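Local coordinates for 3-dehydroquinate dehydratase (Clostridium difficile, PDB 4H3D), which catalyses the cis-dehydration of 3-dehydroquinate to 3-dehydroshikimate, the third step of the chorismate pathway, through a covalent imine (Schiff-base) intermediate, at residues D118-M123 with I143-D148; A170-I175 with P203-S208. All coordinates share one frame; numbering follows the deposited sequence.

In the fold
Interactions 1 and 2 are both buried contacts between neighbouring parallel strands of one TIM barrel, and each closes a beta-alpha-beta unit. They lie side by side: strand 141-148 of interaction 1 is hydrogen-bonded to strand 172-177 of interaction 2, with K174 pairing to I144 and N146, so four strands follow in sequence round the barrel wall. Both reach the ligand, 118-123/143-148 through H147 and 170-175/203-208 through K174 and M207. Their inward chemistry differs. Interaction 1 lines the barrel with carboxylates and a serine round R86, whereas interaction 2 packs mostly apolar groups along the shaft of the ligand-bearing lysine.

Interaction 1 of 2, residues D118-M123 with I143-D148; sequences DVELFM and IISNHD. With SHL (5-hydroxy-6-methyl-4-oxo-4H-pyran-2-carboxylic acid), chain I.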
# COMPACT_ATOMS: atom_id res chain seq x y z
N ASP B 118 13.89 -18.94 13.06
CA ASP B 118 13.98 -18.77 11.60
C ASP B 118 15.17 -19.58 11.11
O ASP B 118 16.31 -19.35 11.54
CB ASP B 118 14.10 -17.27 11.24
CG ASP B 118 14.35 -17.01 9.74
OD1 ASP B 118 15.25 -17.65 9.16
OD2 ASP B 118 13.71 -16.10 9.16
N VAL B 119 14.91 -20.56 10.24
CA VAL B 119 15.96 -21.37 9.66
C VAL B 119 15.98 -21.15 8.13
O VAL B 119 14.95 -21.08 7.49
CB VAL B 119 15.83 -22.87 10.03
CG1 VAL B 119 15.72 -23.04 11.55
CG2 VAL B 119 14.66 -23.49 9.37
N GLU B 120 17.17 -21.04 7.56
CA GLU B 120 17.32 -20.74 6.14
C GLU B 120 17.25 -21.97 5.23
O GLU B 120 17.99 -22.93 5.44
CB GLU B 120 18.65 -20.01 5.94
CG GLU B 120 18.63 -18.65 6.55
CD GLU B 120 20.02 -18.09 6.81
OE1 GLU B 120 21.02 -18.79 6.52
OE2 GLU B 120 20.10 -16.96 7.32
N LEU B 121 16.38 -21.91 4.21
CA LEU B 121 16.24 -22.98 3.20
C LEU B 121 17.60 -23.42 2.62
O LEU B 121 17.86 -24.60 2.41
CB LEU B 121 15.37 -22.48 2.05
CG LEU B 121 15.06 -23.47 0.93
CD1 LEU B 121 14.29 -24.67 1.46
CD2 LEU B 121 14.30 -22.78 -0.19
N PHE B 122 18.46 -22.44 2.39
CA PHE B 122 19.74 -22.64 1.75
C PHE B 122 20.74 -23.49 2.57
O PHE B 122 21.73 -23.98 2.03
CB PHE B 122 20.34 -21.26 1.36
CG PHE B 122 21.25 -21.31 0.17
CD1 PHE B 122 20.73 -21.60 -1.09
CD2 PHE B 122 22.59 -21.01 0.27
CE1 PHE B 122 21.53 -21.63 -2.21
CE2 PHE B 122 23.41 -21.04 -0.85
CZ PHE B 122 22.88 -21.35 -2.09
N MET B 123 20.47 -23.67 3.87
CA MET B 123 21.32 -24.51 4.72
C MET B 123 21.23 -25.99 4.30
O MET B 123 22.12 -26.78 4.62
CB MET B 123 20.93 -24.35 6.19
CG MET B 123 21.25 -22.98 6.74
SD MET B 123 23.02 -22.67 6.79
CE MET B 123 23.55 -23.92 7.94
N ILE B 143 9.95 -20.84 11.04
CA ILE B 143 9.93 -20.07 9.82
C ILE B 143 11.10 -20.63 9.00
O ILE B 143 12.20 -20.75 9.54
CB ILE B 143 10.21 -18.55 10.08
CG1 ILE B 143 9.01 -17.87 10.72
CG2 ILE B 143 10.56 -17.83 8.78
CD1 ILE B 143 9.28 -16.42 11.09
N ILE B 144 10.86 -21.05 7.76
CA ILE B 144 11.97 -21.42 6.88
C ILE B 144 12.04 -20.25 5.91
O ILE B 144 11.05 -19.90 5.29
CB ILE B 144 11.76 -22.75 6.16
CG1 ILE B 144 11.65 -23.88 7.17
CG2 ILE B 144 12.91 -22.99 5.16
CD1 ILE B 144 11.49 -25.31 6.56
N SER B 145 13.19 -19.61 5.83
CA SER B 145 13.31 -18.41 5.02
C SER B 145 14.27 -18.53 3.86
O SER B 145 15.18 -19.37 3.85
CB SER B 145 13.75 -17.24 5.91
OG SER B 145 15.06 -17.43 6.41
N ASN B 146 14.06 -17.66 2.88
CA ASN B 146 14.94 -17.54 1.71
C ASN B 146 14.95 -16.09 1.26
O ASN B 146 13.92 -15.40 1.30
CB ASN B 146 14.46 -18.46 0.59
CG ASN B 146 15.34 -18.39 -0.66
OD1 ASN B 146 14.85 -18.05 -1.74
ND2 ASN B 146 16.62 -18.68 -0.51
N HIS B 147 16.12 -15.63 0.83
CA HIS B 147 16.30 -14.25 0.38
C HIS B 147 17.02 -14.14 -0.95
O HIS B 147 17.88 -14.98 -1.27
CB HIS B 147 17.14 -13.50 1.40
CG HIS B 147 16.61 -13.57 2.79
ND1 HIS B 147 16.78 -14.68 3.58
CD2 HIS B 147 15.92 -12.68 3.53
CE1 HIS B 147 16.21 -14.47 4.75
NE2 HIS B 147 15.68 -13.26 4.75
N ASP B 148 16.65 -13.14 -1.73
CA ASP B 148 17.38 -12.82 -2.92
C ASP B 148 17.53 -11.32 -2.87
O ASP B 148 16.53 -10.58 -2.92
CB ASP B 148 16.68 -13.29 -4.18
CG ASP B 148 17.58 -13.19 -5.42
OD1 ASP B 148 18.38 -12.22 -5.53
OD2 ASP B 148 17.48 -14.09 -6.28
OAD SHL I . 12.00 -6.26 7.01
CAH SHL I . 12.93 -6.59 6.24
OAA SHL I . 13.50 -5.73 5.52
CAK SHL I . 13.34 -7.98 6.20
OAG SHL I . 12.65 -8.92 7.04
CAF SHL I . 13.16 -10.23 7.16
CAL SHL I . 12.58 -11.06 8.05
CAJ SHL I . 14.26 -10.53 6.44
OAC SHL I . 14.79 -11.75 6.55
CAI SHL I . 14.85 -9.63 5.60
CAE SHL I . 14.39 -8.37 5.47
OAB SHL I . 15.90 -9.98 4.88
O HOH W 1 17.59 -19.56 2.40
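S145 reaches diagonally to D118 on the neighbouring parallel strand, where its OG donates to OD1 over 2.8 Å. The hydroxyl meets the syn side of the carboxylate, 17° out of its plane. D118 CG stands anti to the backbone N (chi1 174°), which carries the carboxylate along the strand toward the serine; serine suits this spot because it is short enough to keep its hydroxyl close to the strand, within bonding distance of the acid. D118 OD2 forms a salt bridge with R86, and E120 OE2 grips the same arginine and also accepts from the S87 amide, so two acids hold R86, which binds 3-dehydroquinate, consistent with a second-shell role.

Main-chain bonds form the ladder: V119 N to I143 O, S145 N to V119 O and L121 N to S145 O, each 2.8 Å, the last carrying the pairing into a 3-10 turn. A water donates to S145 O and accepts from F122 N and N146 ND2, while N146 OD1 is held by R161.

Apolar contact belongs to the face bearing V119 and I144. These branched side chains, well suited to extended backbone, meet through V119 CG2 and I144 CG1 at 3.7 Å, and I144 CG2 lies 4.0 Å from L121 CB.

The catalytic proton donor/acceptor H147 touches the bound pyranone SHL at its ring edge, NE2 and SHL OAC sharing a short 2.5 Å hydrogen bond; E90 holds ND1.

The contact closes the unit of strand 116-120, helix 125-137 and strand 141-148. Strands 81-84 and 172-177 flank the pair, and Y101 of helix 98-110 packs on V119.

Interaction 2 of 2, residues A170-I175 with P203-S208; sequences ADLPKI and PIITMS. With SHL (5-hydroxy-6-methyl-4-oxo-4H-pyran-2-carboxylic acid), chain I.
K174 runs over I205 on the barrel's inner face, its CG 3.8 Å from I205 CG2, on the way to the ligand. All four torsions are near 180° (chi1 174°), so the straight shaft delivers NZ to the exocyclic carbon CAL of SHL, attached to the ring at CAF; the covalent NZ-CAL bond is 1.4 Å. Lysine suits the place because its long aliphatic shaft packs on I205 while its amine reaches the ligand; this residue forms the Schiff base with substrate. M207 is modelled in two conformers; in one, SD lies over the pyranone face, 3.3 Å from SHL CAK.

Three main-chain bonds of 2.8 to 3.0 Å join the strands: I205 N to P173 O, I175 N to I205 O and M207 N to I175 O. One step earlier the ladder fails. P203 O is buried without a polar partner, since P173 has no N-H to offer and presents CD instead, 3.4 Å away. L172 CD2 packs on P203 CB at 3.6 Å, an apolar setting that leaves this carbonyl poorly served.

Neighbours satisfy the far edges of the pair: K174 N by I144 and K174 O by N146, and T206 N by S225 OG. T206 OG1 bonds to T192. D171 spends both carboxylate oxygens, OD1 in a salt bridge with R6, OD2 accepting from H136 and the V142 amide.

On the outer face, I175 CG2 meets T206 CG2 at 3.9 Å. I175 and P173 pack beneath helix 155-167, whereas I204 and T206 lie against helix 182-199, the connection between these two strands; strand 141-148 borders strand 172-177 on its other edge.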
# COMPACT_ATOMS: atom_id res chain seq x y z
N ALA B 170 7.98 -26.28 7.37
CA ALA B 170 7.90 -24.91 7.92
C ALA B 170 6.48 -24.65 8.38
O ALA B 170 5.53 -24.99 7.69
CB ALA B 170 8.28 -23.87 6.87
N ASP B 171 6.32 -24.07 9.56
CA ASP B 171 5.02 -23.63 9.98
C ASP B 171 4.68 -22.35 9.20
O ASP B 171 3.51 -22.09 8.91
CB ASP B 171 5.02 -23.34 11.49
CG ASP B 171 5.28 -24.59 12.31
OD1 ASP B 171 4.34 -25.38 12.50
OD2 ASP B 171 6.43 -24.76 12.79
N LEU B 172 5.73 -21.59 8.85
CA LEU B 172 5.60 -20.30 8.17
C LEU B 172 6.69 -20.07 7.13
O LEU B 172 7.78 -19.58 7.46
CB LEU B 172 5.66 -19.15 9.21
CG LEU B 172 4.57 -19.08 10.28
CD1 LEU B 172 4.95 -18.06 11.37
CD2 LEU B 172 3.20 -18.75 9.66
N PRO B 173 6.43 -20.46 5.88
CA PRO B 173 7.36 -20.16 4.79
C PRO B 173 7.55 -18.65 4.66
O PRO B 173 6.57 -17.90 4.74
CB PRO B 173 6.64 -20.68 3.56
CG PRO B 173 5.74 -21.73 4.04
CD PRO B 173 5.31 -21.30 5.43
N LYS B 174 8.79 -18.22 4.43
CA LYS B 174 9.08 -16.81 4.29
C LYS B 174 10.01 -16.56 3.13
O LYS B 174 11.03 -17.23 2.99
CB LYS B 174 9.76 -16.27 5.55
CG LYS B 174 10.23 -14.79 5.43
CD LYS B 174 10.95 -14.33 6.66
CE LYS B 174 11.40 -12.88 6.50
NZ LYS B 174 12.18 -12.40 7.69
N ILE B 175 9.66 -15.58 2.30
CA ILE B 175 10.52 -15.20 1.20
C ILE B 175 10.61 -13.70 1.07
O ILE B 175 9.61 -12.98 1.20
CB ILE B 175 10.16 -15.89 -0.16
CG1 ILE B 175 11.34 -15.77 -1.13
CG2 ILE B 175 8.89 -15.32 -0.78
CD1 ILE B 175 11.22 -16.64 -2.36
N PRO B 203 -0.06 -20.36 6.88
CA PRO B 203 0.22 -18.96 6.56
C PRO B 203 1.62 -18.81 5.98
O PRO B 203 2.51 -19.62 6.29
CB PRO B 203 0.10 -18.24 7.91
CG PRO B 203 -0.48 -19.29 8.87
CD PRO B 203 -0.03 -20.60 8.33
N ILE B 204 1.79 -17.80 5.14
CA ILE B 204 3.04 -17.49 4.50
C ILE B 204 3.41 -16.05 4.76
O ILE B 204 2.54 -15.22 5.11
CB ILE B 204 3.01 -17.75 2.98
CG1 ILE B 204 2.04 -16.78 2.28
CG2 ILE B 204 2.60 -19.24 2.69
CD1 ILE B 204 1.98 -16.93 0.78
N ILE B 205 4.70 -15.77 4.62
CA ILE B 205 5.29 -14.46 4.84
C ILE B 205 6.08 -14.08 3.59
O ILE B 205 6.98 -14.82 3.18
CB ILE B 205 6.30 -14.50 6.01
CG1 ILE B 205 5.64 -15.03 7.28
CG2 ILE B 205 6.94 -13.12 6.23
CD1 ILE B 205 6.69 -15.50 8.37
N THR B 206 5.76 -12.94 2.99
CA THR B 206 6.49 -12.48 1.81
C THR B 206 6.71 -11.01 1.84
O THR B 206 5.91 -10.25 2.45
CB THR B 206 5.72 -12.76 0.50
OG1 THR B 206 4.55 -11.90 0.43
CG2 THR B 206 5.30 -14.24 0.41
N MET B 207 7.79 -10.57 1.20
CA MET B 207 8.07 -9.15 1.06
C MET B 207 8.96 -8.86 -0.13
O MET B 207 9.74 -9.71 -0.58
CB MET B 207 8.73 -8.57 2.31
CG MET B 207 10.17 -8.94 2.49
SD MET B 207 10.86 -8.25 4.00
CE MET B 207 9.82 -9.03 5.24
N SER B 208 8.80 -7.65 -0.64
CA SER B 208 9.59 -7.10 -1.71
C SER B 208 10.33 -5.99 -0.98
O SER B 208 9.71 -5.12 -0.38
CB SER B 208 8.69 -6.52 -2.81
OG SER B 208 9.49 -6.02 -3.86
OAD SHL I . 12.00 -6.26 7.01
CAH SHL I . 12.93 -6.59 6.24
OAA SHL I . 13.50 -5.73 5.52
CAK SHL I . 13.34 -7.98 6.20
OAG SHL I . 12.65 -8.92 7.04
CAF SHL I . 13.16 -10.23 7.16
CAL SHL I . 12.58 -11.06 8.05
CAJ SHL I . 14.26 -10.53 6.44
OAC SHL I . 14.79 -11.75 6.55
CAI SHL I . 14.85 -9.63 5.60
CAE SHL I . 14.39 -8.37 5.47
OAB SHL I . 15.90 -9.98 4.88